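Local coordinates for D-glycero-beta-D-manno-heptose-1,7-bisphosphate 7-phosphatase (Mesorhizobium loti, PDB 2O2X), which removes the C-7 phosphate of D-glycero-beta-D-manno-heptose 1,7-bisphosphate, a magnesium-dependent step in making ADP-heptose, at residues 36-41 and 92-97; 40-45 and 99-104; 17-22 and 133-138; 56-61 and 179-184. All coordinates share one frame; numbering follows the deposited sequence. Where two conformers were deposited one is given.

Contact 1 (36-41 and 92-97); sequences LDRDGT and SAFAAV
Arg38, the variable middle residue of the DxD signature that opens the catalytic loop of HAD-fold phosphatases, reaches from the end of strand 34-36 to Phe94 and Val97 of helix 91-107. Its CG lies anti to the backbone N (chi1 -156°), which sends the chain out from the loop, and a bend at chi3 (73°) turns the guanidinium between the helix and Asp39. NH1 comes up to the ring of Phe94 at CE1, 3.4 Å away. The planes of ring and guanidinium are only 14° apart, yet NH1 meets the ring obliquely as the two side chains run past each other in opposite senses. NH2 touches Val97, with CG1 at 3.6 Å, and that side chain crosses the arginine at about a right angle. The same NH2 also makes a salt bridge to Asp39 OD1 of 2.8 Å, entering on the syn side of the carboxylate and close to the guanidinium plane. Asn98 OD1 accepts from Arg38 NH1, while Gln81 NE2 binds Asp39 OD2. An alanine in place of Arg38 would take away the guanidinium; Asp39 OD1 would probably lose its salt-bridge partner, and a gap is likely to open beside Phe94 and Val97. By similarity Asp37 is the nucleophile and Asp39 the proton donor, and the loop with its glycine and threonine, Gly40 and Thr41, is the DxDGT motif of the HAD superfamily.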
loop_
_atom_site.group_PDB
_atom_site.type_symbol
_atom_site.label_atom_id
_atom_site.label_comp_id
_atom_site.label_asym_id
_atom_site.label_seq_id
_atom_site.Cartn_x
_atom_site.Cartn_y
_atom_site.Cartn_z
ATOM N N LEU A 36 1.250 0.954 2.232
ATOM C CA LEU A 36 2.262 0.224 1.490
ATOM C C LEU A 36 1.779 -0.063 0.095
ATOM O O LEU A 36 0.700 -0.613 -0.106
ATOM C CB LEU A 36 2.556 -1.132 2.153
ATOM C CG LEU A 36 3.072 -1.087 3.603
ATOM C CD1 LEU A 36 3.241 -2.501 4.162
ATOM C CD2 LEU A 36 4.375 -0.303 3.687
ATOM N N ASP A 37 2.598 0.225 -0.895
ATOM C CA ASP A 37 2.395 -0.383 -2.210
ATOM C C ASP A 37 2.659 -1.909 -2.067
ATOM O O ASP A 37 3.246 -2.358 -1.067
ATOM C CB ASP A 37 3.355 0.264 -3.225
ATOM C CG ASP A 37 3.087 -0.182 -4.672
ATOM O OD1 ASP A 37 1.993 -0.623 -5.022
ATOM O OD2 ASP A 37 4.008 -0.041 -5.487
ATOM N N ARG A 38 2.215 -2.721 -3.037
ATOM C CA ARG A 38 2.400 -4.154 -2.962
ATOM C C ARG A 38 3.580 -4.614 -3.850
ATOM O O ARG A 38 4.633 -4.984 -3.320
ATOM C CB ARG A 38 1.105 -4.915 -3.254
ATOM C CG ARG A 38 1.126 -6.315 -2.627
ATOM C CD ARG A 38 0.102 -7.254 -3.253
ATOM N NE ARG A 38 0.545 -7.649 -4.581
ATOM C CZ ARG A 38 -0.234 -8.187 -5.511
ATOM N NH1 ARG A 38 -1.518 -8.425 -5.270
ATOM N NH2 ARG A 38 0.282 -8.466 -6.687
ATOM N N ASP A 39 3.423 -4.601 -5.169
ATOM C CA ASP A 39 4.434 -5.124 -6.077
ATOM C C ASP A 39 5.643 -4.197 -6.105
ATOM O O ASP A 39 5.529 -3.039 -6.534
ATOM C CB ASP A 39 3.843 -5.271 -7.478
ATOM C CG ASP A 39 2.646 -6.217 -7.524
ATOM O OD1 ASP A 39 2.774 -7.370 -7.091
ATOM O OD2 ASP A 39 1.597 -5.794 -8.054
ATOM N N GLY A 40 6.802 -4.719 -5.704
ATOM C CA GLY A 40 8.012 -3.915 -5.551
ATOM C C GLY A 40 8.301 -3.425 -4.138
ATOM O O GLY A 40 9.380 -2.864 -3.856
ATOM N N THR A 41 7.375 -3.675 -3.210
ATOM C CA THR A 41 7.469 -3.176 -1.845
ATOM C C THR A 41 7.303 -4.337 -0.874
ATOM O O THR A 41 8.263 -4.715 -0.192
ATOM C CB THR A 41 6.456 -2.028 -1.599
ATOM O OG1 THR A 41 6.793 -0.925 -2.437
ATOM C CG2 THR A 41 6.468 -1.541 -0.162
ATOM N N SER A 92 -10.054 -12.326 -10.480
ATOM C CA SER A 92 -9.878 -13.632 -9.842
ATOM C C SER A 92 -8.406 -13.976 -9.618
ATOM O O SER A 92 -8.027 -14.505 -8.576
ATOM C CB SER A 92 -10.576 -14.718 -10.657
ATOM O OG SER A 92 -11.973 -14.550 -10.503
ATOM N N ALA A 93 -7.582 -13.632 -10.593
ATOM C CA ALA A 93 -6.146 -13.806 -10.434
ATOM C C ALA A 93 -5.610 -12.897 -9.322
ATOM O O ALA A 93 -4.782 -13.324 -8.509
ATOM C CB ALA A 93 -5.433 -13.548 -11.718
ATOM N N PHE A 94 -6.069 -11.638 -9.280
ATOM C CA PHE A 94 -5.676 -10.747 -8.195
ATOM C C PHE A 94 -6.035 -11.381 -6.850
ATOM O O PHE A 94 -5.257 -11.362 -5.894
ATOM C CB PHE A 94 -6.348 -9.369 -8.308
ATOM C CG PHE A 94 -6.066 -8.479 -7.127
ATOM C CD1 PHE A 94 -4.843 -7.820 -7.021
ATOM C CD2 PHE A 94 -6.956 -8.348 -6.089
ATOM C CE1 PHE A 94 -4.564 -7.028 -5.961
ATOM C CE2 PHE A 94 -6.675 -7.580 -5.004
ATOM C CZ PHE A 94 -5.483 -6.906 -4.931
ATOM N N ALA A 95 -7.238 -11.938 -6.743
ATOM C CA ALA A 95 -7.646 -12.535 -5.479
ATOM C C ALA A 95 -6.698 -13.662 -5.046
ATOM O O ALA A 95 -6.285 -13.743 -3.890
ATOM C CB ALA A 95 -9.102 -13.064 -5.571
ATOM N N ALA A 96 -6.348 -14.523 -5.989
ATOM C CA ALA A 96 -5.423 -15.623 -5.707
ATOM C C ALA A 96 -4.008 -15.147 -5.330
ATOM O O ALA A 96 -3.400 -15.641 -4.389
ATOM C CB ALA A 96 -5.351 -16.545 -6.897
ATOM N N VAL A 97 -3.494 -14.199 -6.099
ATOM C CA VAL A 97 -2.152 -13.680 -5.866
ATOM C C VAL A 97 -2.099 -12.908 -4.559
ATOM O O VAL A 97 -1.165 -13.089 -3.748
ATOM C CB VAL A 97 -1.707 -12.800 -7.048
ATOM C CG1 VAL A 97 -0.439 -11.993 -6.716
ATOM C CG2 VAL A 97 -1.483 -13.648 -8.267
#

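Contact 2 (40-45 and 99-104); sequences GTINVD and GRVLEL
Two oxygens share ND2 of Asn43, a side chain whose other amide atom, OD1, rests against Val101 of helix 91-107. One is the backbone oxygen of Val44, reached from ND2 at 3.1 Å by a bent bond that approaches from above the carbonyl plane; the other is Asp39 OD1. Asn43 OD1 in turn takes a weak bond from Arg38 NE, so both ends of the amide have partners, which should limit its rotation. CG stands between the backbone N and the carbonyl carbon (chi1 61°), a crowded position that folds the amide back over its own loop and lays OD1 3.8 Å from Val101 CG2. The other methyl of that valine, CG1, meets Ile42 CG2 at 3.8 Å, each branch lying anti to its own backbone N. Both loop side chains cross the valine at about a right angle, and all three are buried. Within the loop a backbone bond of 2.8 Å runs from Gly40 N to Asn43 O. A valine in place of Asn43 would remove the amide, and Asp39 OD1 and Val44 O would probably lose the donor they share. Since by similarity Asp39 binds magnesium and substrate, the bonding of Asn43 is consistent with a second-shell role, its amide likely orienting the Asp39 carboxylate, while from segment 99-104 it meets just one methyl, Val101 CG2.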
loop_
_atom_site.group_PDB
_atom_site.type_symbol
_atom_site.label_atom_id
_atom_site.label_comp_id
_atom_site.label_asym_id
_atom_site.label_seq_id
_atom_site.Cartn_x
_atom_site.Cartn_y
_atom_site.Cartn_z
ATOM N N GLY A 40 6.802 -4.719 -5.704
ATOM C CA GLY A 40 8.012 -3.915 -5.551
ATOM C C GLY A 40 8.301 -3.425 -4.138
ATOM O O GLY A 40 9.380 -2.864 -3.856
ATOM N N THR A 41 7.375 -3.675 -3.210
ATOM C CA THR A 41 7.469 -3.176 -1.845
ATOM C C THR A 41 7.303 -4.337 -0.874
ATOM O O THR A 41 8.263 -4.715 -0.192
ATOM C CB THR A 41 6.456 -2.028 -1.599
ATOM O OG1 THR A 41 6.793 -0.925 -2.437
ATOM C CG2 THR A 41 6.468 -1.541 -0.162
ATOM N N ILE A 42 6.127 -4.969 -0.859
ATOM C CA ILE A 42 5.871 -6.149 -0.075
ATOM C C ILE A 42 6.344 -7.401 -0.769
ATOM O O ILE A 42 6.947 -8.258 -0.119
ATOM C CB ILE A 42 4.356 -6.248 0.247
ATOM C CG1 ILE A 42 3.920 -5.059 1.086
ATOM C CG2 ILE A 42 4.040 -7.579 0.957
ATOM C CD1 ILE A 42 2.407 -4.998 1.275
ATOM N N ASN A 43 6.057 -7.519 -2.050
ATOM C CA ASN A 43 6.526 -8.667 -2.825
ATOM C C ASN A 43 7.410 -8.210 -3.955
ATOM O O ASN A 43 7.416 -7.034 -4.351
ATOM C CB ASN A 43 5.357 -9.533 -3.336
ATOM C CG ASN A 43 4.409 -8.790 -4.246
ATOM O OD1 ASN A 43 3.455 -8.203 -3.775
ATOM N ND2 ASN A 43 4.666 -8.811 -5.550
ATOM N N VAL A 44 8.217 -9.127 -4.458
ATOM C CA VAL A 44 9.100 -8.820 -5.543
ATOM C C VAL A 44 8.281 -8.430 -6.776
ATOM O O VAL A 44 7.280 -9.087 -7.114
ATOM C CB VAL A 44 10.019 -10.020 -5.851
ATOM C CG1 VAL A 44 10.881 -9.739 -7.086
ATOM C CG2 VAL A 44 10.899 -10.340 -4.659
ATOM N N ASP A 45 8.695 -7.375 -7.455
ATOM C CA ASP A 45 7.919 -6.858 -8.573
ATOM C C ASP A 45 8.047 -7.797 -9.764
ATOM O O ASP A 45 9.049 -8.506 -9.922
ATOM C CB ASP A 45 8.418 -5.471 -8.963
ATOM C CG ASP A 45 7.347 -4.624 -9.663
ATOM O OD1 ASP A 45 6.214 -5.078 -9.882
ATOM O OD2 ASP A 45 7.662 -3.471 -10.010
ATOM N N GLY A 99 -4.123 -13.121 -2.030
ATOM C CA GLY A 99 -4.264 -14.086 -0.955
ATOM C C GLY A 99 -2.970 -14.794 -0.612
ATOM O O GLY A 99 -2.667 -15.005 0.550
ATOM N N ARG A 100 -2.206 -15.139 -1.638
ATOM C CA ARG A 100 -0.905 -15.779 -1.432
ATOM C C ARG A 100 0.080 -14.837 -0.706
ATOM O O ARG A 100 0.814 -15.242 0.195
ATOM C CB ARG A 100 -0.320 -16.308 -2.764
ATOM C CG ARG A 100 1.048 -16.915 -2.649
ATOM C CD ARG A 100 1.069 -18.079 -1.718
ATOM N NE ARG A 100 2.335 -18.809 -1.757
ATOM C CZ ARG A 100 2.676 -19.749 -0.875
ATOM N NH1 ARG A 100 1.877 -20.072 0.123
ATOM N NH2 ARG A 100 3.849 -20.351 -0.988
ATOM N N VAL A 101 0.063 -13.558 -1.064
ATOM C CA VAL A 101 0.917 -12.575 -0.386
ATOM C C VAL A 101 0.545 -12.542 1.092
ATOM O O VAL A 101 1.421 -12.601 1.948
ATOM C CB VAL A 101 0.803 -11.159 -1.042
ATOM C CG1 VAL A 101 1.464 -10.112 -0.188
ATOM C CG2 VAL A 101 1.425 -11.154 -2.457
ATOM N N LEU A 102 -0.747 -12.451 1.396
ATOM C CA LEU A 102 -1.194 -12.401 2.803
ATOM C C LEU A 102 -0.856 -13.699 3.562
ATOM O O LEU A 102 -0.497 -13.655 4.741
ATOM C CB LEU A 102 -2.687 -12.061 2.920
ATOM C CG LEU A 102 -3.093 -10.698 2.326
ATOM C CD1 LEU A 102 -4.504 -10.317 2.716
ATOM C CD2 LEU A 102 -2.135 -9.564 2.643
ATOM N N GLU A 103 -0.947 -14.839 2.883
ATOM C CA GLU A 103 -0.534 -16.122 3.495
ATOM C C GLU A 103 0.945 -16.170 3.829
ATOM O O GLU A 103 1.339 -16.589 4.927
ATOM C CB GLU A 103 -0.919 -17.298 2.590
ATOM C CG GLU A 103 -0.441 -18.650 3.089
ATOM C CD GLU A 103 -0.877 -18.997 4.522
ATOM O OE1 GLU A 103 -1.878 -18.437 5.036
ATOM O OE2 GLU A 103 -0.203 -19.863 5.130
ATOM N N LEU A 104 1.776 -15.713 2.900
ATOM C CA LEU A 104 3.205 -15.657 3.173
ATOM C C LEU A 104 3.528 -14.708 4.325
ATOM O O LEU A 104 4.406 -14.976 5.160
ATOM C CB LEU A 104 3.984 -15.281 1.919
ATOM C CG LEU A 104 4.000 -16.350 0.821
ATOM C CD1 LEU A 104 4.516 -15.751 -0.447
ATOM C CD2 LEU A 104 4.845 -17.523 1.267
#

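Contact 3 (17-22 and 133-138); sequences VWIERI and HPMRKP
The imidazole of His133 carries Pro134 CD over one face, 3.3 Å above the plane and toward the rim, and Met135 CA at its edge, while Val17 CG2 of strand 17-21 comes to CE1 obliquely at 4.3 Å. Tyr120 also meets this ring. ND1 accepts the backbone N-H of Met135 over 3.0 Å, a nearly straight bond (165°) tilted from the ring plane, which ties the imidazole back onto the type I turn from His133 to Arg136. On the strand, the indole of Trp18 has Glu20 OE1 in plane at its edge, bonded to NE1 at 2.9 Å. The hydrophobic join is made by Met135, present as selenomethionine. Its chain bends twice, at chi2 (-68°) and chi3 (-81°), and curls the terminal methyl back toward the strand: CE lies 3.9 Å from Val17 CG1 and 4.3 Å from Ile19 CD1. Further back along the same chain, CG touches Val17 CG2 at 4.0 Å, so the valine offers both methyls and crosses the selenomethionine at about a right angle. Two positions on from Met135, Lys137 bridges Asp37 and Asp166 before a cis peptide to Pro138. Across the two segments the chemistry is thus apolar or methyl-to-ring; hydrogen bonds shape each segment internally but none crosses between them, and apolar packing joins the strand to a loop that, by similarity, holds the substrate-recognising Arg136 and the phosphoryl-stabilising Lys137.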
loop_
_atom_site.group_PDB
_atom_site.type_symbol
_atom_site.label_atom_id
_atom_site.label_comp_id
_atom_site.label_asym_id
_atom_site.label_seq_id
_atom_site.Cartn_x
_atom_site.Cartn_y
_atom_site.Cartn_z
ATOM N N VAL A 17 -12.292 -1.166 -9.144
ATOM C CA VAL A 17 -11.858 -0.858 -7.789
ATOM C C VAL A 17 -12.248 -1.936 -6.804
ATOM O O VAL A 17 -13.430 -2.281 -6.677
ATOM C CB VAL A 17 -12.372 0.491 -7.287
ATOM C CG1 VAL A 17 -11.821 0.769 -5.884
ATOM C CG2 VAL A 17 -12.026 1.611 -8.253
ATOM N N TRP A 18 -11.253 -2.427 -6.070
ATOM C CA TRP A 18 -11.382 -3.476 -5.067
ATOM C C TRP A 18 -11.059 -2.863 -3.722
ATOM O O TRP A 18 -9.983 -2.264 -3.565
ATOM C CB TRP A 18 -10.370 -4.566 -5.396
ATOM C CG TRP A 18 -10.161 -5.711 -4.426
ATOM C CD1 TRP A 18 -9.631 -5.659 -3.182
ATOM C CD2 TRP A 18 -10.362 -7.102 -4.705
ATOM N NE1 TRP A 18 -9.565 -6.907 -2.640
ATOM C CE2 TRP A 18 -9.985 -7.819 -3.561
ATOM C CE3 TRP A 18 -10.839 -7.805 -5.811
ATOM C CZ2 TRP A 18 -10.090 -9.207 -3.478
ATOM C CZ3 TRP A 18 -10.925 -9.167 -5.738
ATOM C CH2 TRP A 18 -10.559 -9.856 -4.581
ATOM N N ILE A 19 -11.935 -3.015 -2.728
ATOM C CA ILE A 19 -11.694 -2.498 -1.386
ATOM C C ILE A 19 -12.104 -3.568 -0.390
ATOM O O ILE A 19 -13.261 -4.016 -0.385
ATOM C CB ILE A 19 -12.472 -1.214 -1.101
ATOM C CG1 ILE A 19 -12.175 -0.163 -2.175
ATOM C CG2 ILE A 19 -12.118 -0.696 0.295
ATOM C CD1 ILE A 19 -12.851 1.179 -1.962
ATOM N N GLU A 20 -11.163 -3.987 0.448
ATOM C CA GLU A 20 -11.343 -5.174 1.285
ATOM C C GLU A 20 -10.716 -4.939 2.655
ATOM O O GLU A 20 -9.505 -4.706 2.762
ATOM C CB GLU A 20 -10.631 -6.352 0.613
ATOM C CG GLU A 20 -10.741 -7.657 1.306
ATOM C CD GLU A 20 -9.920 -8.735 0.650
ATOM O OE1 GLU A 20 -9.018 -8.430 -0.197
ATOM O OE2 GLU A 20 -10.129 -9.895 1.058
ATOM N N ARG A 21 -11.520 -5.037 3.712
ATOM C CA ARG A 21 -11.008 -5.033 5.083
ATOM C C ARG A 21 -10.425 -6.417 5.365
ATOM O O ARG A 21 -11.028 -7.430 4.996
ATOM C CB ARG A 21 -12.121 -4.684 6.071
ATOM C CG ARG A 21 -11.695 -4.510 7.504
ATOM C CD ARG A 21 -10.960 -3.207 7.774
ATOM N NE ARG A 21 -10.960 -2.959 9.219
ATOM C CZ ARG A 21 -10.102 -3.515 10.056
ATOM N NH1 ARG A 21 -9.152 -4.324 9.605
ATOM N NH2 ARG A 21 -10.176 -3.259 11.347
ATOM N N ILE A 22 -9.229 -6.466 5.955
ATOM C CA ILE A 22 -8.507 -7.714 6.221
ATOM C C ILE A 22 -8.426 -7.942 7.718
ATOM O O ILE A 22 -7.962 -7.087 8.460
ATOM C CB ILE A 22 -7.064 -7.660 5.689
ATOM C CG1 ILE A 22 -7.034 -7.413 4.185
ATOM C CG2 ILE A 22 -6.290 -8.914 6.034
ATOM C CD1 ILE A 22 -7.629 -8.465 3.334
ATOM N N HIS A 133 -8.149 7.908 -13.519
ATOM C CA HIS A 133 -9.159 7.658 -12.536
ATOM C C HIS A 133 -8.672 8.117 -11.158
ATOM O O HIS A 133 -7.511 7.917 -10.831
ATOM C CB HIS A 133 -9.527 6.180 -12.487
ATOM C CG HIS A 133 -10.762 5.920 -11.706
ATOM N ND1 HIS A 133 -10.768 5.794 -10.330
ATOM C CD2 HIS A 133 -12.056 5.855 -12.095
ATOM C CE1 HIS A 133 -12.006 5.595 -9.918
ATOM N NE2 HIS A 133 -12.807 5.618 -10.975
ATOM N N PRO A 134 -9.543 8.759 -10.355
ATOM C CA PRO A 134 -9.189 9.260 -9.030
ATOM C C PRO A 134 -8.587 8.203 -8.078
ATOM O O PRO A 134 -7.879 8.587 -7.144
ATOM C CB PRO A 134 -10.511 9.772 -8.461
ATOM C CG PRO A 134 -11.368 10.002 -9.587
ATOM C CD PRO A 134 -10.924 9.129 -10.729
HETATM N N MSE A 135 -8.849 6.924 -8.314
HETATM C CA MSE A 135 -8.306 5.858 -7.467
HETATM C C MSE A 135 -6.963 5.350 -7.925
HETATM O O MSE A 135 -6.340 4.554 -7.227
HETATM C CB MSE A 135 -9.253 4.674 -7.375
HETATM C CG MSE A 135 -10.567 5.028 -6.743
HETATM SE SE MSE A 135 -10.465 5.466 -4.845
HETATM C CE MSE A 135 -10.447 3.951 -4.191
ATOM N N ARG A 136 -6.504 5.779 -9.095
ATOM C CA ARG A 136 -5.254 5.261 -9.660
ATOM C C ARG A 136 -4.129 6.194 -9.235
ATOM O O ARG A 136 -4.113 7.358 -9.607
ATOM C CB ARG A 136 -5.293 5.170 -11.179
ATOM C CG ARG A 136 -4.003 4.601 -11.725
ATOM C CD ARG A 136 -3.839 4.760 -13.217
ATOM N NE ARG A 136 -2.502 4.374 -13.649
ATOM C CZ ARG A 136 -1.513 5.222 -13.912
ATOM N NH1 ARG A 136 -1.685 6.548 -13.831
ATOM N NH2 ARG A 136 -0.337 4.725 -14.304
ATOM N N LYS A 137 -3.169 5.686 -8.465
ATOM C CA LYS A 137 -1.972 6.462 -8.075
ATOM C C LYS A 137 -1.293 6.887 -9.371
ATOM O O LYS A 137 -1.187 6.080 -10.285
ATOM C CB LYS A 137 -1.026 5.624 -7.224
ATOM C CG LYS A 137 -1.608 5.067 -5.948
ATOM C CD LYS A 137 -0.625 4.132 -5.217
ATOM C CE LYS A 137 -0.333 2.849 -5.982
ATOM N NZ LYS A 137 0.702 1.977 -5.295
ATOM N N PRO A 138 -0.790 8.145 -9.447
ATOM C CA PRO A 138 -0.572 9.124 -8.376
ATOM C C PRO A 138 -1.782 9.877 -7.799
ATOM O O PRO A 138 -1.612 10.622 -6.821
ATOM C CB PRO A 138 0.422 10.101 -9.017
ATOM C CG PRO A 138 -0.013 10.103 -10.455
ATOM C CD PRO A 138 -0.287 8.649 -10.742
#

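Contact 4 (56-61 and 179-184); sequences VLRPQM and WLVDGE
Arg58 lies over Val181 where strand 177-181 of the Rossmann-like HAD sheet gives way to its following loop. From CB the chain sets out with CG anti to the carbonyl carbon (chi1 -63°) and runs straight to CD, which packs against the backbone oxygen of Gly40. A bend at chi3 (65°) then swings the guanidinium across the strand end. NE binds a glycerol, probably from the crystallisation liquor, and NH1 donates to the backbone oxygen of Thr41. The flat group is sandwiched: Val181 CG1 sits over one face, 3.6 Å from NH2, and Gln60 CD covers the opposite face, 3.6 Å above the plane. At the edge, in plane, stand Met61 CE and a water. Met61, a selenomethionine, doubles back through bends at chi2 and chi3, and its CE touches Val181 CG2 at 4.1 Å. The valine spends one methyl on the charged group and the other on an apolar neighbour, while Asp162, which by similarity binds magnesium, also touches it. Beyond Val181, the type II turn from Leu180 to Gly183 places the Asp182 carboxylate near Arg58. The opposite charges, Arg58 NH2 and Asp182 OD2, stay 4.6 Å apart. Two waters span the interval: one accepts a weak bond of 3.1 Å from Arg58 NH2 and donates to Asp182 OD2 over 2.6 Å, the other links the same NH2 to Asp182 OD1.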
loop_
_atom_site.group_PDB
_atom_site.type_symbol
_atom_site.label_atom_id
_atom_site.label_comp_id
_atom_site.label_asym_id
_atom_site.label_seq_id
_atom_site.Cartn_x
_atom_site.Cartn_y
_atom_site.Cartn_z
ATOM N N VAL A 56 7.024 -13.926 -4.279
ATOM C CA VAL A 56 8.083 -13.983 -3.280
ATOM C C VAL A 56 8.063 -12.684 -2.492
ATOM O O VAL A 56 8.056 -11.623 -3.093
ATOM C CB VAL A 56 9.451 -14.123 -3.974
ATOM C CG1 VAL A 56 10.590 -14.088 -2.982
ATOM C CG2 VAL A 56 9.479 -15.407 -4.776
ATOM N N LEU A 57 8.079 -12.781 -1.170
ATOM C CA LEU A 57 8.152 -11.596 -0.326
ATOM C C LEU A 57 9.502 -10.906 -0.426
ATOM O O LEU A 57 10.535 -11.551 -0.648
ATOM C CB LEU A 57 7.880 -11.944 1.114
ATOM C CG LEU A 57 6.514 -12.522 1.470
ATOM C CD1 LEU A 57 6.395 -12.653 2.943
ATOM C CD2 LEU A 57 5.411 -11.672 0.930
ATOM N N ARG A 58 9.495 -9.585 -0.266
ATOM C CA ARG A 58 10.717 -8.814 -0.013
ATOM C C ARG A 58 10.959 -8.819 1.490
ATOM O O ARG A 58 10.242 -8.158 2.243
ATOM C CB ARG A 58 10.598 -7.394 -0.561
ATOM C CG ARG A 58 10.423 -7.326 -2.064
ATOM C CD ARG A 58 10.411 -5.926 -2.600
ATOM N NE ARG A 58 11.702 -5.228 -2.429
ATOM C CZ ARG A 58 11.984 -4.333 -1.496
ATOM N NH1 ARG A 58 11.086 -3.923 -0.598
ATOM N NH2 ARG A 58 13.202 -3.823 -1.463
ATOM N N PRO A 59 11.959 -9.593 1.963
ATOM C CA PRO A 59 12.069 -9.673 3.434
ATOM C C PRO A 59 12.389 -8.354 4.103
ATOM O O PRO A 59 12.058 -8.162 5.261
ATOM C CB PRO A 59 13.195 -10.705 3.657
ATOM C CG PRO A 59 13.283 -11.455 2.345
ATOM C CD PRO A 59 12.954 -10.446 1.286
ATOM N N GLN A 60 12.980 -7.435 3.376
ATOM C CA GLN A 60 13.348 -6.154 4.002
ATOM C C GLN A 60 12.139 -5.256 4.333
ATOM O O GLN A 60 12.282 -4.292 5.064
ATOM C CB GLN A 60 14.428 -5.433 3.196
ATOM C CG GLN A 60 14.134 -5.162 1.762
ATOM C CD GLN A 60 14.584 -6.273 0.796
ATOM O OE1 GLN A 60 14.015 -7.377 0.768
ATOM N NE2 GLN A 60 15.557 -5.962 -0.040
HETATM N N MSE A 61 10.953 -5.614 3.843
HETATM C CA MSE A 61 9.732 -4.902 4.246
HETATM C C MSE A 61 9.138 -5.472 5.534
HETATM O O MSE A 61 8.308 -4.846 6.191
HETATM C CB MSE A 61 8.671 -4.920 3.127
HETATM C CG MSE A 61 7.594 -3.854 3.254
HETATM SE SE MSE A 61 8.178 -2.022 3.471
HETATM C CE MSE A 61 9.556 -1.992 2.142
ATOM N N TRP A 179 8.575 6.962 2.127
ATOM C CA TRP A 179 9.860 6.289 1.912
ATOM C C TRP A 179 9.839 5.659 0.548
ATOM O O TRP A 179 8.903 4.917 0.189
ATOM C CB TRP A 179 10.112 5.241 3.016
ATOM C CG TRP A 179 10.823 5.798 4.193
ATOM C CD1 TRP A 179 12.170 5.711 4.454
ATOM C CD2 TRP A 179 10.269 6.607 5.230
ATOM N NE1 TRP A 179 12.471 6.382 5.602
ATOM C CE2 TRP A 179 11.331 6.950 6.094
ATOM C CE3 TRP A 179 8.967 7.075 5.523
ATOM C CZ2 TRP A 179 11.144 7.742 7.249
ATOM C CZ3 TRP A 179 8.792 7.877 6.666
ATOM C CH2 TRP A 179 9.884 8.187 7.502
ATOM N N LEU A 180 10.846 5.971 -0.246
ATOM C CA LEU A 180 10.933 5.450 -1.591
ATOM C C LEU A 180 11.943 4.328 -1.661
ATOM O O LEU A 180 13.166 4.518 -1.582
ATOM C CB LEU A 180 11.270 6.582 -2.559
ATOM C CG LEU A 180 11.364 6.270 -4.045
ATOM C CD1 LEU A 180 10.035 5.796 -4.582
ATOM C CD2 LEU A 180 11.780 7.526 -4.807
ATOM N N VAL A 181 11.411 3.128 -1.796
ATOM C CA VAL A 181 12.243 1.925 -1.944
ATOM C C VAL A 181 13.218 2.099 -3.089
ATOM O O VAL A 181 12.796 2.387 -4.198
ATOM C CB VAL A 181 11.341 0.708 -2.206
ATOM C CG1 VAL A 181 12.169 -0.537 -2.584
ATOM C CG2 VAL A 181 10.484 0.432 -0.981
ATOM N N ASP A 182 14.516 1.934 -2.791
ATOM C CA ASP A 182 15.605 2.043 -3.749
ATOM C C ASP A 182 15.732 3.436 -4.350
ATOM O O ASP A 182 16.368 3.598 -5.379
ATOM C CB ASP A 182 15.473 0.981 -4.855
ATOM C CG ASP A 182 15.550 -0.435 -4.324
ATOM O OD1 ASP A 182 16.188 -0.669 -3.284
ATOM O OD2 ASP A 182 14.925 -1.318 -4.966
ATOM N N GLY A 183 15.144 4.439 -3.715
ATOM C CA GLY A 183 15.104 5.772 -4.286
ATOM C C GLY A 183 15.919 6.799 -3.517
ATOM O O GLY A 183 16.402 6.556 -2.391
ATOM N N GLU A 184 16.015 7.996 -4.112
ATOM C CA GLU A 184 16.735 9.124 -3.546
ATOM C C GLU A 184 15.847 10.024 -2.697
ATOM O O GLU A 184 14.633 10.128 -2.923
ATOM C CB GLU A 184 17.357 9.984 -4.670
ATOM C CG GLU A 184 18.409 9.256 -5.453
ATOM C CD GLU A 184 19.112 10.140 -6.484
ATOM O OE1 GLU A 184 18.431 10.951 -7.141
ATOM O OE2 GLU A 184 20.339 9.969 -6.675
HETATM O O HOH W 1 14.131 -3.731 -4.462
HETATM O O HOH W 2 15.923 -3.902 -3.073
#

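Overall arrangement
The loop after strand 34-36 ties the set together. Contacts 1 and 2 share Gly40 and Thr41, use the same helix 91-107, and have centres about 6 Å apart. Contact 4 joins the same loop, its centre about 15 Å from that of contact 1: Ile42 O receives Arg58 N at 2.9 Å, and Val44 N reaches Val56 O at 2.8 Å. Contact 3 reaches the catalytic loop through Lys137 NZ, in a salt bridge of 2.9 Å to Asp37 OD1, and Trp18 meets Phe94 edge-to-face. Contacts 3 and 4 stay apart, about 21 Å between centres, on opposite sides of the chain's centre. Asp37 and Asp39, the probable magnesium and substrate residues, thus have partners in contacts 3 and 2, Lys137 and Asn43.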